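Breast cancer anti-estrogen resistance protein 1 (Mus musculus, PDB 5W93) acts as a docking protein coordinating tyrosine kinase-based signalling in cell adhesion and migration, and binds the paxillin LD1 motif through its C-terminal helical domain. Local coordinates at residues R76-H81 with R128-Q133; T34-N39 with D112-V117; T23-A28 with H122-F127. The protein carries 2 engineered substitutions. All coordinates share one frame; numbering follows the deposited sequence.

Contact 1 of 3, residues R76-H81 with R128-Q133; sequences RSQVTH and RRVLGQ
Val79 and Leu131 meet methyl to methyl, CG1 of Val79 lying 4.1 Å from CD2 of Leu131 while the two side chains cross at about a right angle. Beside them, Gln78 lays its amide oxygen against a valine: Gln78 OE1 is 3.8 Å from Val130 CG1, a van der Waals approach of a polar atom to a methyl. The glutamine chain is bent at its second torsion (chi2 -80°), and it too stands nearly perpendicular to its partner. The Val79 contact relies on CG1 pointing away from the carbonyl carbon (chi1 -60°).

A second shell closes over Val79 and Leu131. Leu66 of helix 42-69 touches both of them, and Ser67 of the same helix touches Val79. Leu131 also reaches Ala18 of helix 5-37, so all four helices of the bundle converge here.

With buried methyls beside one exposed amide, the early part of helix 73-102 and the late part of helix 107-135 are joined by dispersion and hydrophobic burial, without polar pairing between the segments.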
ATOM      1  N   ARG A  76       8.639 -11.062 -13.379  1.00 24.89           N
ATOM      2  CA  ARG A  76       8.535  -9.655 -13.738  1.00 29.34           C
ATOM      3  C   ARG A  76       7.080  -9.239 -13.890  1.00 28.16           C
ATOM      4  O   ARG A  76       6.683  -8.162 -13.448  1.00 27.04           O
ATOM      5  CB  ARG A  76       9.300  -9.362 -15.034  1.00 30.18           C
ATOM      6  CG  ARG A  76      10.831  -9.359 -14.883  1.00 29.63           C
ATOM      7  CD  ARG A  76      11.520  -9.039 -16.204  1.00 36.25           C
ATOM      8  NE  ARG A  76      11.574  -7.605 -16.473  1.00 37.44           N
ATOM      9  CZ  ARG A  76      12.553  -6.796 -16.070  1.00 41.76           C
ATOM     10  NH1 ARG A  76      13.581  -7.276 -15.359  1.00 33.12           N
ATOM     11  NH2 ARG A  76      12.503  -5.503 -16.371  1.00 29.92           N
ATOM     12  N   SER A  77       6.300 -10.110 -14.519  1.00 26.46           N
ATOM     13  CA  SER A  77       4.880  -9.872 -14.773  1.00 30.46           C
ATOM     14  C   SER A  77       4.049  -9.732 -13.518  1.00 28.94           C
ATOM     15  O   SER A  77       3.294  -8.765 -13.367  1.00 27.72           O
ATOM     16  CB  SER A  77       4.296 -11.009 -15.617  1.00 29.38           C
ATOM     17  OG  SER A  77       4.577 -10.779 -16.977  1.00 44.46           O
ATOM     18  N   GLN A  78       4.158 -10.721 -12.642  1.00 24.94           N
ATOM     19  CA  GLN A  78       3.432 -10.696 -11.384  1.00 27.25           C
ATOM     20  C   GLN A  78       3.816  -9.491 -10.518  1.00 24.93           C
ATOM     21  O   GLN A  78       2.946  -8.795 -10.016  1.00 25.31           O
ATOM     22  CB  GLN A  78       3.672 -11.992 -10.613  1.00 29.02           C
ATOM     23  CG  GLN A  78       2.990 -13.222 -11.219  1.00 38.06           C
ATOM     24  CD  GLN A  78       1.520 -13.298 -10.862  1.00 48.51           C
ATOM     25  OE1 GLN A  78       1.089 -12.753  -9.843  1.00 41.80           O
ATOM     26  NE2 GLN A  78       0.737 -13.967 -11.705  1.00 48.64           N
ATOM     27  N   VAL A  79       5.110  -9.239 -10.323  1.00 21.24           N
ATOM     28  CA  VAL A  79       5.485  -8.185  -9.388  1.00 19.25           C
ATOM     29  C   VAL A  79       5.131  -6.820  -9.980  1.00 22.23           C
ATOM     30  O   VAL A  79       4.676  -5.929  -9.267  1.00 23.25           O
ATOM     31  CB  VAL A  79       6.987  -8.264  -8.987  1.00 27.46           C
ATOM     32  CG1 VAL A  79       7.282  -9.610  -8.323  1.00 22.83           C
ATOM     33  CG2 VAL A  79       7.857  -8.135 -10.184  1.00 42.22           C
ATOM     34  N   THR A  80       5.279  -6.658 -11.290  1.00 24.01           N
ATOM     35  CA  THR A  80       4.853  -5.400 -11.914  1.00 24.83           C
ATOM     36  C   THR A  80       3.321  -5.203 -11.792  1.00 26.49           C
ATOM     37  O   THR A  80       2.850  -4.093 -11.549  1.00 24.76           O
ATOM     38  CB  THR A  80       5.289  -5.338 -13.396  1.00 29.91           C
ATOM     39  OG1 THR A  80       6.718  -5.245 -13.456  1.00 31.58           O
ATOM     40  CG2 THR A  80       4.683  -4.129 -14.106  1.00 30.31           C
ATOM     41  N   HIS A  81       2.550  -6.276 -11.936  1.00 30.93           N
ATOM     42  CA  HIS A  81       1.112  -6.205 -11.658  1.00 28.73           C
ATOM     43  C   HIS A  81       0.825  -5.634 -10.266  1.00 22.63           C
ATOM     44  O   HIS A  81       0.071  -4.684 -10.121  1.00 24.10           O
ATOM     45  CB  HIS A  81       0.446  -7.585 -11.761  1.00 30.80           C
ATOM     46  CG  HIS A  81      -0.951  -7.603 -11.217  1.00 30.69           C
ATOM     47  ND1 HIS A  81      -2.043  -7.194 -11.954  1.00 30.98           N
ATOM     48  CD2 HIS A  81      -1.436  -7.942  -9.995  1.00 35.07           C
ATOM     49  CE1 HIS A  81      -3.136  -7.293 -11.221  1.00 32.63           C
ATOM     50  NE2 HIS A  81      -2.795  -7.745 -10.023  1.00 33.91           N
ATOM     51  N   ARG A 128       2.416 -10.196  -0.886  1.00 21.48           N
ATOM     52  CA  ARG A 128       3.375 -10.939  -0.069  1.00 24.96           C
ATOM     53  C   ARG A 128       3.202 -12.451  -0.245  1.00 31.30           C
ATOM     54  O   ARG A 128       4.182 -13.184  -0.362  1.00 24.25           O
ATOM     55  CB  ARG A 128       3.232 -10.555   1.403  1.00 28.70           C
ATOM     56  CG  ARG A 128       4.379 -11.083   2.264  1.00 47.51           C
ATOM     57  CD  ARG A 128       3.897 -11.747   3.539  1.00 57.18           C
ATOM     58  NE  ARG A 128       3.517 -13.141   3.341  1.00 67.71           N
ATOM     59  CZ  ARG A 128       2.263 -13.576   3.278  1.00 71.17           C
ATOM     60  NH1 ARG A 128       1.255 -12.721   3.393  1.00 71.70           N
ATOM     61  NH2 ARG A 128       2.018 -14.870   3.099  1.00 69.55           N
ATOM     62  N   ARG A 129       1.954 -12.912  -0.279  1.00 28.06           N
ATOM     63  CA  ARG A 129       1.680 -14.334  -0.501  1.00 27.94           C
ATOM     64  C   ARG A 129       2.280 -14.815  -1.829  1.00 26.17           C
ATOM     65  O   ARG A 129       2.943 -15.850  -1.897  1.00 27.87           O
ATOM     66  CB  ARG A 129       0.174 -14.606  -0.471  1.00 27.39           C
ATOM     67  CG  ARG A 129      -0.170 -16.064  -0.129  1.00 39.90           C
ATOM     68  CD  ARG A 129      -1.665 -16.337  -0.173  1.00 54.73           C
ATOM     69  NE  ARG A 129      -2.029 -17.008  -1.414  1.00 66.12           N
ATOM     70  CZ  ARG A 129      -2.473 -16.384  -2.500  1.00 70.43           C
ATOM     71  NH1 ARG A 129      -2.625 -15.070  -2.498  1.00 72.71           N
ATOM     72  NH2 ARG A 129      -2.768 -17.081  -3.588  1.00 75.81           N
ATOM     73  N   VAL A 130       2.052 -14.052  -2.883  1.00 27.21           N
ATOM     74  CA  VAL A 130       2.595 -14.367  -4.197  1.00 26.90           C
ATOM     75  C   VAL A 130       4.138 -14.388  -4.239  1.00 27.18           C
ATOM     76  O   VAL A 130       4.734 -15.261  -4.884  1.00 27.08           O
ATOM     77  CB  VAL A 130       2.046 -13.361  -5.230  1.00 27.66           C
ATOM     78  CG1 VAL A 130       2.848 -13.390  -6.510  1.00 29.21           C
ATOM     79  CG2 VAL A 130       0.555 -13.650  -5.487  1.00 28.48           C
ATOM     80  N   LEU A 131       4.791 -13.441  -3.567  1.00 25.34           N
ATOM     81  CA  LEU A 131       6.257 -13.491  -3.448  1.00 27.71           C
ATOM     82  C   LEU A 131       6.731 -14.801  -2.829  1.00 27.60           C
ATOM     83  O   LEU A 131       7.725 -15.372  -3.261  1.00 30.01           O
ATOM     84  CB  LEU A 131       6.790 -12.332  -2.607  1.00 26.19           C
ATOM     85  CG  LEU A 131       6.702 -10.926  -3.184  1.00 31.11           C
ATOM     86  CD1 LEU A 131       7.206  -9.919  -2.154  1.00 25.25           C
ATOM     87  CD2 LEU A 131       7.519 -10.864  -4.467  1.00 30.94           C
ATOM     88  N   GLY A 132       6.023 -15.267  -1.807  1.00 30.19           N
ATOM     89  CA  GLY A 132       6.399 -16.506  -1.142  1.00 32.41           C
ATOM     90  C   GLY A 132       6.236 -17.689  -2.078  1.00 33.45           C
ATOM     91  O   GLY A 132       7.034 -18.625  -2.058  1.00 33.72           O
ATOM     92  N   GLN A 133       5.188 -17.634  -2.897  1.00 30.37           N
ATOM     93  CA  GLN A 133       4.898 -18.649  -3.910  1.00 33.72           C
ATOM     94  C   GLN A 133       5.903 -18.629  -5.049  1.00 33.69           C
ATOM     95  O   GLN A 133       6.248 -19.671  -5.620  1.00 33.48           O
ATOM     96  CB  GLN A 133       3.495 -18.440  -4.497  1.00 28.79           C
ATOM     97  CG  GLN A 133       2.365 -18.986  -3.664  1.00 44.75           C
ATOM     98  CD  GLN A 133       1.025 -18.814  -4.368  1.00 52.13           C
ATOM     99  OE1 GLN A 133       0.902 -18.025  -5.314  1.00 51.72           O
ATOM    100  NE2 GLN A 133       0.020 -19.558  -3.920  1.00 52.26           N
TER

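Contact 2 of 3, residues T34-N39 with D112-V117; sequences TAVATN and DMVDRV
Val36 meets Val114 and Met113 chiefly through methyl groups: no ring, amide or carboxylate offers a face or an edge to the other segment. The flat group with a measured bond is the Thr34 peptide, behind the contact. Its carbonyl oxygen takes Thr38 OG1 at 2.9 Å, with a C=O...donor angle of 139° and the hydroxyl tilted 25° from the carbonyl plane.

Across the contact, both methyls of Val36 touch Val114 CG2, and CG2 of Val36 also meets Met113. CG1 of Val36 packs at 3.6 Å from CG2 of Val114, as the two valines pass at an oblique angle. CG2 of Val36 lies 3.9 Å from Met113 CE and 4.0 Å from Val114 CG2. Met113 runs past Val36 in the opposite direction. Its chain is extended through chi2 and turns only at the last bond (chi3 62°), which places the terminal methyl beside the valine.

These residues join the last turn of helix 5-37 to the early part of helix 107-135, two antiparallel members of a four-helix bundle. Val36 belongs to the divergent helix-loop-helix region. Its helix ends just beyond in a Schellman motif: Asn39, with positive phi, is the C-prime residue, Gln40 N returns to Ala35 O, and Asn39 N lies 3.1 Å from Val36 O.

Met113 also touches Phe32 of helix 5-37, Phe45 and Ser49 of helix 42-69, and Thr96 and Thr97 of helix 73-102, so it reaches all three other helices.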
ATOM      1  N   THR A  34      -9.058   2.600  13.397  1.00 26.27           N
ATOM      2  CA  THR A  34      -9.438   3.028  14.746  1.00 28.16           C
ATOM      3  C   THR A  34      -9.829   4.508  14.784  1.00 27.20           C
ATOM      4  O   THR A  34     -10.800   4.891  15.451  1.00 30.32           O
ATOM      5  CB  THR A  34      -8.297   2.764  15.749  1.00 26.46           C
ATOM      6  OG1 THR A  34      -8.211   1.353  15.994  1.00 29.61           O
ATOM      7  CG2 THR A  34      -8.530   3.504  17.079  1.00 28.00           C
ATOM      8  N   ALA A  35      -9.071   5.329  14.065  1.00 24.62           N
ATOM      9  CA  ALA A  35      -9.385   6.745  13.895  1.00 30.60           C
ATOM     10  C   ALA A  35     -10.769   6.938  13.298  1.00 30.01           C
ATOM     11  O   ALA A  35     -11.529   7.794  13.749  1.00 29.49           O
ATOM     12  CB  ALA A  35      -8.343   7.423  13.021  1.00 30.99           C
ATOM     13  N   VAL A  36     -11.105   6.145  12.289  1.00 28.12           N
ATOM     14  CA  VAL A  36     -12.407   6.285  11.659  1.00 23.60           C
ATOM     15  C   VAL A  36     -13.512   5.744  12.571  1.00 28.61           C
ATOM     16  O   VAL A  36     -14.601   6.320  12.647  1.00 35.44           O
ATOM     17  CB  VAL A  36     -12.459   5.598  10.277  1.00 31.59           C
ATOM     18  CG1 VAL A  36     -13.877   5.637   9.715  1.00 37.26           C
ATOM     19  CG2 VAL A  36     -11.501   6.304   9.301  1.00 33.36           C
ATOM     20  N   ALA A  37     -13.215   4.678  13.306  1.00 26.11           N
ATOM     21  CA  ALA A  37     -14.215   4.039  14.157  1.00 30.15           C
ATOM     22  C   ALA A  37     -14.521   4.854  15.421  1.00 26.83           C
ATOM     23  O   ALA A  37     -15.523   4.607  16.084  1.00 33.37           O
ATOM     24  CB  ALA A  37     -13.762   2.622  14.538  1.00 30.47           C
ATOM     25  N   THR A  38     -13.655   5.802  15.771  1.00 28.24           N
ATOM     26  CA  THR A  38     -13.918   6.661  16.921  1.00 29.04           C
ATOM     27  C   THR A  38     -14.269   8.068  16.439  1.00 32.45           C
ATOM     28  O   THR A  38     -14.133   9.053  17.170  1.00 34.02           O
ATOM     29  CB  THR A  38     -12.725   6.702  17.904  1.00 32.98           C
ATOM     30  OG1 THR A  38     -11.536   7.106  17.213  1.00 26.97           O
ATOM     31  CG2 THR A  38     -12.498   5.317  18.505  1.00 28.05           C
ATOM     32  N   ASN A  39     -14.728   8.132  15.193  1.00 32.40           N
ATOM     33  CA  ASN A  39     -15.205   9.367  14.575  1.00 36.72           C
ATOM     34  C   ASN A  39     -14.248  10.538  14.686  1.00 34.02           C
ATOM     35  O   ASN A  39     -14.669  11.660  14.965  1.00 31.33           O
ATOM     36  CB  ASN A  39     -16.554   9.751  15.178  1.00 37.73           C
ATOM     37  CG  ASN A  39     -17.621   8.731  14.867  1.00 49.71           C
ATOM     38  OD1 ASN A  39     -18.111   8.668  13.745  1.00 58.43           O
ATOM     39  ND2 ASN A  39     -17.966   7.904  15.848  1.00 46.25           N
ATOM     40  N   ASP A 112     -16.183   5.129   1.781  1.00 31.87           N
ATOM     41  CA  ASP A 112     -15.413   5.018   0.545  1.00 32.04           C
ATOM     42  C   ASP A 112     -13.902   4.970   0.827  1.00 30.26           C
ATOM     43  O   ASP A 112     -13.179   4.130   0.301  1.00 30.92           O
ATOM     44  CB  ASP A 112     -15.707   6.193  -0.377  1.00 30.74           C
ATOM     45  CG  ASP A 112     -17.055   6.084  -1.081  1.00 50.12           C
ATOM     46  OD1 ASP A 112     -17.742   5.042  -0.959  1.00 44.18           O
ATOM     47  OD2 ASP A 112     -17.405   7.058  -1.782  1.00 52.56           O
ATOM     48  N   MET A 113     -13.448   5.892   1.664  1.00 27.96           N
ATOM     49  CA  MET A 113     -12.047   5.952   2.078  1.00 26.20           C
ATOM     50  C   MET A 113     -11.657   4.650   2.792  1.00 26.91           C
ATOM     51  O   MET A 113     -10.669   4.009   2.444  1.00 25.23           O
ATOM     52  CB  MET A 113     -11.835   7.181   2.972  1.00 27.92           C
ATOM     53  CG  MET A 113     -10.409   7.406   3.486  1.00 27.59           C
ATOM     54  SD  MET A 113     -10.325   8.837   4.592  1.00 27.70           S
ATOM     55  CE  MET A 113     -11.402   8.331   5.929  1.00 28.10           C
ATOM     56  N   VAL A 114     -12.457   4.252   3.778  1.00 29.99           N
ATOM     57  CA  VAL A 114     -12.235   3.002   4.496  1.00 30.76           C
ATOM     58  C   VAL A 114     -12.141   1.777   3.564  1.00 35.31           C
ATOM     59  O   VAL A 114     -11.320   0.869   3.793  1.00 27.06           O
ATOM     60  CB  VAL A 114     -13.357   2.780   5.536  1.00 35.46           C
ATOM     61  CG1 VAL A 114     -13.405   1.330   6.006  1.00 35.77           C
ATOM     62  CG2 VAL A 114     -13.171   3.731   6.702  1.00 36.69           C
ATOM     63  N   ASP A 115     -12.964   1.767   2.519  1.00 32.48           N
ATOM     64  CA  ASP A 115     -12.985   0.666   1.557  1.00 30.91           C
ATOM     65  C   ASP A 115     -11.691   0.595   0.741  1.00 26.84           C
ATOM     66  O   ASP A 115     -11.186  -0.499   0.485  1.00 28.47           O
ATOM     67  CB  ASP A 115     -14.176   0.794   0.594  1.00 34.61           C
ATOM     68  CG  ASP A 115     -15.524   0.473   1.252  1.00 40.65           C
ATOM     69  OD1 ASP A 115     -15.554  -0.150   2.336  1.00 41.78           O
ATOM     70  OD2 ASP A 115     -16.560   0.854   0.668  1.00 45.35           O
ATOM     71  N   ARG A 116     -11.172   1.745   0.308  1.00 25.80           N
ATOM     72  CA  ARG A 116      -9.916   1.746  -0.450  1.00 24.25           C
ATOM     73  C   ARG A 116      -8.791   1.261   0.429  1.00 23.29           C
ATOM     74  O   ARG A 116      -7.926   0.533  -0.031  1.00 27.30           O
ATOM     75  CB  ARG A 116      -9.544   3.126  -0.997  1.00 23.36           C
ATOM     76  CG  ARG A 116     -10.567   3.743  -1.916  1.00 35.90           C
ATOM     77  CD  ARG A 116     -10.791   2.950  -3.205  1.00 35.57           C
ATOM     78  NE  ARG A 116     -11.979   3.496  -3.858  1.00 53.07           N
ATOM     79  CZ  ARG A 116     -11.968   4.480  -4.755  1.00 51.46           C
ATOM     80  NH1 ARG A 116     -10.823   5.012  -5.170  1.00 49.39           N
ATOM     81  NH2 ARG A 116     -13.111   4.914  -5.260  1.00 45.83           N
ATOM     82  N   VAL A 117      -8.786   1.681   1.690  1.00 27.33           N
ATOM     83  CA  VAL A 117      -7.730   1.245   2.606  1.00 24.96           C
ATOM     84  C   VAL A 117      -7.844  -0.252   2.879  1.00 23.43           C
ATOM     85  O   VAL A 117      -6.830  -0.951   2.894  1.00 29.01           O
ATOM     86  CB  VAL A 117      -7.753   2.042   3.917  1.00 24.96           C
ATOM     87  CG1 VAL A 117      -6.769   1.446   4.929  1.00 23.02           C
ATOM     88  CG2 VAL A 117      -7.424   3.529   3.631  1.00 23.21           C
TER

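Contact 3 of 3, residues T23-A28 with H122-F127; sequences TTLTDA and HSTQQF
Leu25 and Thr124 point straight at each other, tip to tip, one methyl of the leucine against the branched end of the threonine. Leu25 CD2 sits 3.4 Å from Thr124 OG1 and 3.6 Å from Thr124 CG2, so it nestles over the fork rather than on one arm; Thr124 CB, at 3.8 Å from the same methyl, completes the seat. Leu25 gets there with CG opposite its own backbone N (chi1 179°), while chi2 of 54° places CD1 and leaves CD2 as the extended branch that reaches Thr124.

The threonine hydroxyl keeps its polar bonding within its own helix. With chi1 at 59°, OG1 stands between the backbone N and the carbonyl carbon and is hydrogen-bonded to Gly121 O and Leu120 O, which leaves its approach to Leu25 purely one of contact.

Beside this buried pair, the exposed Thr26 and Gln125 come only loosely together: Thr26 OG1 is 4.3 Å from Gln125 NE2, too far for a bond, and the Thr26 hydroxyl is instead hydrogen-bonded to Leu22 O.

Leu25 also touches Ser55 and Leu59 of helix 42-69, and Thr124 touches Leu86 of helix 73-102. Nearest CA atoms across the contact, those of Leu25 and Thr124, are 9.0 Å apart. This antiparallel pairing of first and last helices is that of the up-and-down four-helix bundle, consistent with the focal-adhesion-targeting-like family of the domain.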
ATOM      1  N   THR A  23       4.453  -5.422   8.566  1.00 43.97           N
ATOM      2  CA  THR A  23       4.215  -5.128   9.983  1.00 42.69           C
ATOM      3  C   THR A  23       3.886  -3.660  10.223  1.00 42.68           C
ATOM      4  O   THR A  23       2.891  -3.333  10.878  1.00 42.90           O
ATOM      5  CB  THR A  23       5.436  -5.486  10.845  1.00 47.00           C
ATOM      6  OG1 THR A  23       5.644  -6.902  10.819  1.00 44.75           O
ATOM      7  CG2 THR A  23       5.235  -5.022  12.284  1.00 45.43           C
ATOM      8  N   THR A  24       4.746  -2.787   9.707  1.00 38.25           N
ATOM      9  CA  THR A  24       4.532  -1.351   9.754  1.00 37.82           C
ATOM     10  C   THR A  24       3.196  -0.978   9.095  1.00 33.77           C
ATOM     11  O   THR A  24       2.455  -0.123   9.603  1.00 29.06           O
ATOM     12  CB  THR A  24       5.685  -0.596   9.056  1.00 45.97           C
ATOM     13  OG1 THR A  24       6.893  -0.769   9.804  1.00 53.38           O
ATOM     14  CG2 THR A  24       5.389   0.903   8.943  1.00 43.39           C
ATOM     15  N   LEU A  25       2.894  -1.608   7.962  1.00 25.73           N
ATOM     16  CA  LEU A  25       1.656  -1.302   7.246  1.00 24.55           C
ATOM     17  C   LEU A  25       0.441  -1.715   8.054  1.00 24.53           C
ATOM     18  O   LEU A  25      -0.542  -0.979   8.129  1.00 26.18           O
ATOM     19  CB  LEU A  25       1.628  -1.986   5.880  1.00 26.85           C
ATOM     20  CG  LEU A  25       0.375  -1.755   5.033  1.00 26.32           C
ATOM     21  CD1 LEU A  25       0.091  -0.261   4.847  1.00 29.13           C
ATOM     22  CD2 LEU A  25       0.535  -2.422   3.683  1.00 30.23           C
ATOM     23  N   THR A  26       0.509  -2.896   8.662  1.00 23.07           N
ATOM     24  CA  THR A  26      -0.595  -3.393   9.467  1.00 28.29           C
ATOM     25  C   THR A  26      -0.865  -2.470  10.646  1.00 28.46           C
ATOM     26  O   THR A  26      -2.020  -2.185  10.953  1.00 26.17           O
ATOM     27  CB  THR A  26      -0.324  -4.814   9.989  1.00 36.34           C
ATOM     28  OG1 THR A  26       0.010  -5.659   8.885  1.00 35.47           O
ATOM     29  CG2 THR A  26      -1.563  -5.361  10.672  1.00 41.54           C
ATOM     30  N   ASP A  27       0.198  -1.997  11.296  1.00 30.71           N
ATOM     31  CA  ASP A  27       0.048  -1.030  12.378  1.00 26.80           C
ATOM     32  C   ASP A  27      -0.580   0.275  11.862  1.00 27.61           C
ATOM     33  O   ASP A  27      -1.413   0.870  12.540  1.00 27.48           O
ATOM     34  CB  ASP A  27       1.390  -0.736  13.051  1.00 29.86           C
ATOM     35  CG  ASP A  27       1.914  -1.920  13.856  1.00 38.69           C
ATOM     36  OD1 ASP A  27       1.118  -2.839  14.157  1.00 37.69           O
ATOM     37  OD2 ASP A  27       3.115  -1.925  14.189  1.00 43.01           O
ATOM     38  N   ALA A  28      -0.193   0.720  10.668  1.00 25.78           N
ATOM     39  CA  ALA A  28      -0.720   1.996  10.150  1.00 24.28           C
ATOM     40  C   ALA A  28      -2.181   1.873   9.715  1.00 23.26           C
ATOM     41  O   ALA A  28      -2.989   2.788   9.930  1.00 23.16           O
ATOM     42  CB  ALA A  28       0.141   2.508   8.986  1.00 21.56           C
ATOM     43  N   HIS A 122      -5.758  -5.895   1.851  1.00 24.15           N
ATOM     44  CA  HIS A 122      -5.918  -7.178   1.193  1.00 24.93           C
ATOM     45  C   HIS A 122      -4.905  -7.384   0.062  1.00 24.98           C
ATOM     46  O   HIS A 122      -4.298  -8.452  -0.053  1.00 24.25           O
ATOM     47  CB  HIS A 122      -7.350  -7.297   0.654  1.00 26.96           C
ATOM     48  CG  HIS A 122      -7.458  -8.065  -0.617  1.00 41.35           C
ATOM     49  ND1 HIS A 122      -7.457  -9.450  -0.659  1.00 48.15           N
ATOM     50  CD2 HIS A 122      -7.587  -7.659  -1.905  1.00 36.01           C
ATOM     51  CE1 HIS A 122      -7.582  -9.850  -1.906  1.00 44.48           C
ATOM     52  NE2 HIS A 122      -7.662  -8.780  -2.686  1.00 31.43           N
ATOM     53  N   SER A 123      -4.729  -6.365  -0.775  1.00 23.07           N
ATOM     54  CA  SER A 123      -3.884  -6.508  -1.954  1.00 22.37           C
ATOM     55  C   SER A 123      -2.408  -6.626  -1.568  1.00 22.76           C
ATOM     56  O   SER A 123      -1.644  -7.317  -2.242  1.00 24.97           O
ATOM     57  CB  SER A 123      -4.087  -5.329  -2.912  1.00 29.12           C
ATOM     58  OG  SER A 123      -5.387  -5.342  -3.483  1.00 28.17           O
ATOM     59  N   THR A 124      -2.006  -5.966  -0.484  1.00 24.22           N
ATOM     60  CA  THR A 124      -0.612  -6.058  -0.031  1.00 20.05           C
ATOM     61  C   THR A 124      -0.309  -7.431   0.587  1.00 24.09           C
ATOM     62  O   THR A 124       0.780  -7.983   0.408  1.00 23.78           O
ATOM     63  CB  THR A 124      -0.259  -4.942   0.993  1.00 24.43           C
ATOM     64  OG1 THR A 124      -1.113  -5.030   2.141  1.00 28.62           O
ATOM     65  CG2 THR A 124      -0.377  -3.541   0.347  1.00 19.66           C
ATOM     66  N   GLN A 125      -1.275  -7.972   1.312  1.00 22.62           N
ATOM     67  CA  GLN A 125      -1.150  -9.324   1.846  1.00 28.13           C
ATOM     68  C   GLN A 125      -1.041 -10.336   0.718  1.00 27.79           C
ATOM     69  O   GLN A 125      -0.287 -11.299   0.803  1.00 30.37           O
ATOM     70  CB  GLN A 125      -2.345  -9.679   2.732  1.00 34.55           C
ATOM     71  CG  GLN A 125      -2.362  -8.952   4.052  1.00 44.45           C
ATOM     72  CD  GLN A 125      -1.177  -9.322   4.921  1.00 58.66           C
ATOM     73  OE1 GLN A 125      -0.726 -10.477   4.933  1.00 59.09           O
ATOM     74  NE2 GLN A 125      -0.660  -8.345   5.649  1.00 59.08           N
ATOM     75  N   GLN A 126      -1.815 -10.098  -0.337  1.00 23.75           N
ATOM     76  CA  GLN A 126      -1.815 -10.953  -1.507  1.00 26.66           C
ATOM     77  C   GLN A 126      -0.475 -10.874  -2.246  1.00 33.39           C
ATOM     78  O   GLN A 126       0.067 -11.895  -2.673  1.00 24.77           O
ATOM     79  CB  GLN A 126      -2.965 -10.551  -2.419  1.00 27.05           C
ATOM     80  CG  GLN A 126      -3.237 -11.500  -3.519  1.00 34.47           C
ATOM     81  CD  GLN A 126      -4.598 -11.270  -4.080  1.00 36.35           C
ATOM     82  OE1 GLN A 126      -4.776 -10.422  -4.946  1.00 29.58           O
ATOM     83  NE2 GLN A 126      -5.582 -12.001  -3.570  1.00 41.20           N
ATOM     84  N   PHE A 127       0.056  -9.657  -2.381  1.00 23.68           N
ATOM     85  CA  PHE A 127       1.390  -9.442  -2.947  1.00 22.26           C
ATOM     86  C   PHE A 127       2.436 -10.278  -2.203  1.00 21.37           C
ATOM     87  O   PHE A 127       3.220 -10.998  -2.815  1.00 22.85           O
ATOM     88  CB  PHE A 127       1.761  -7.958  -2.881  1.00 19.75           C
ATOM     89  CG  PHE A 127       3.153  -7.638  -3.391  1.00 27.02           C
ATOM     90  CD1 PHE A 127       3.676  -8.277  -4.512  1.00 23.35           C
ATOM     91  CD2 PHE A 127       3.930  -6.669  -2.750  1.00 31.13           C
ATOM     92  CE1 PHE A 127       4.955  -7.961  -4.987  1.00 26.05           C
ATOM     93  CE2 PHE A 127       5.210  -6.343  -3.213  1.00 30.92           C
ATOM     94  CZ  PHE A 127       5.723  -6.992  -4.337  1.00 28.11           C
TER

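In the fold
All three contacts use helix 107-135: its early and middle parts meet helix 5-37 in contacts 2 and 3, its late part helix 73-102 in contact 1. The centre of contact 3 lies about 6 Å from the chain centre; those of contacts 1 and 2 lie about 14 and 15 Å from it on opposite sides, about 28 Å apart. Here the central contact is not the most buried: contacts 1 and 2 are mainly buried, contact 3 only partly. Contact 2 is wholly apolar; contact 1 adds an exposed glutamine oxygen to its methyl pair, and contact 3 sets a buried threonine hydroxyl beside an exposed polar pair too far apart to bond.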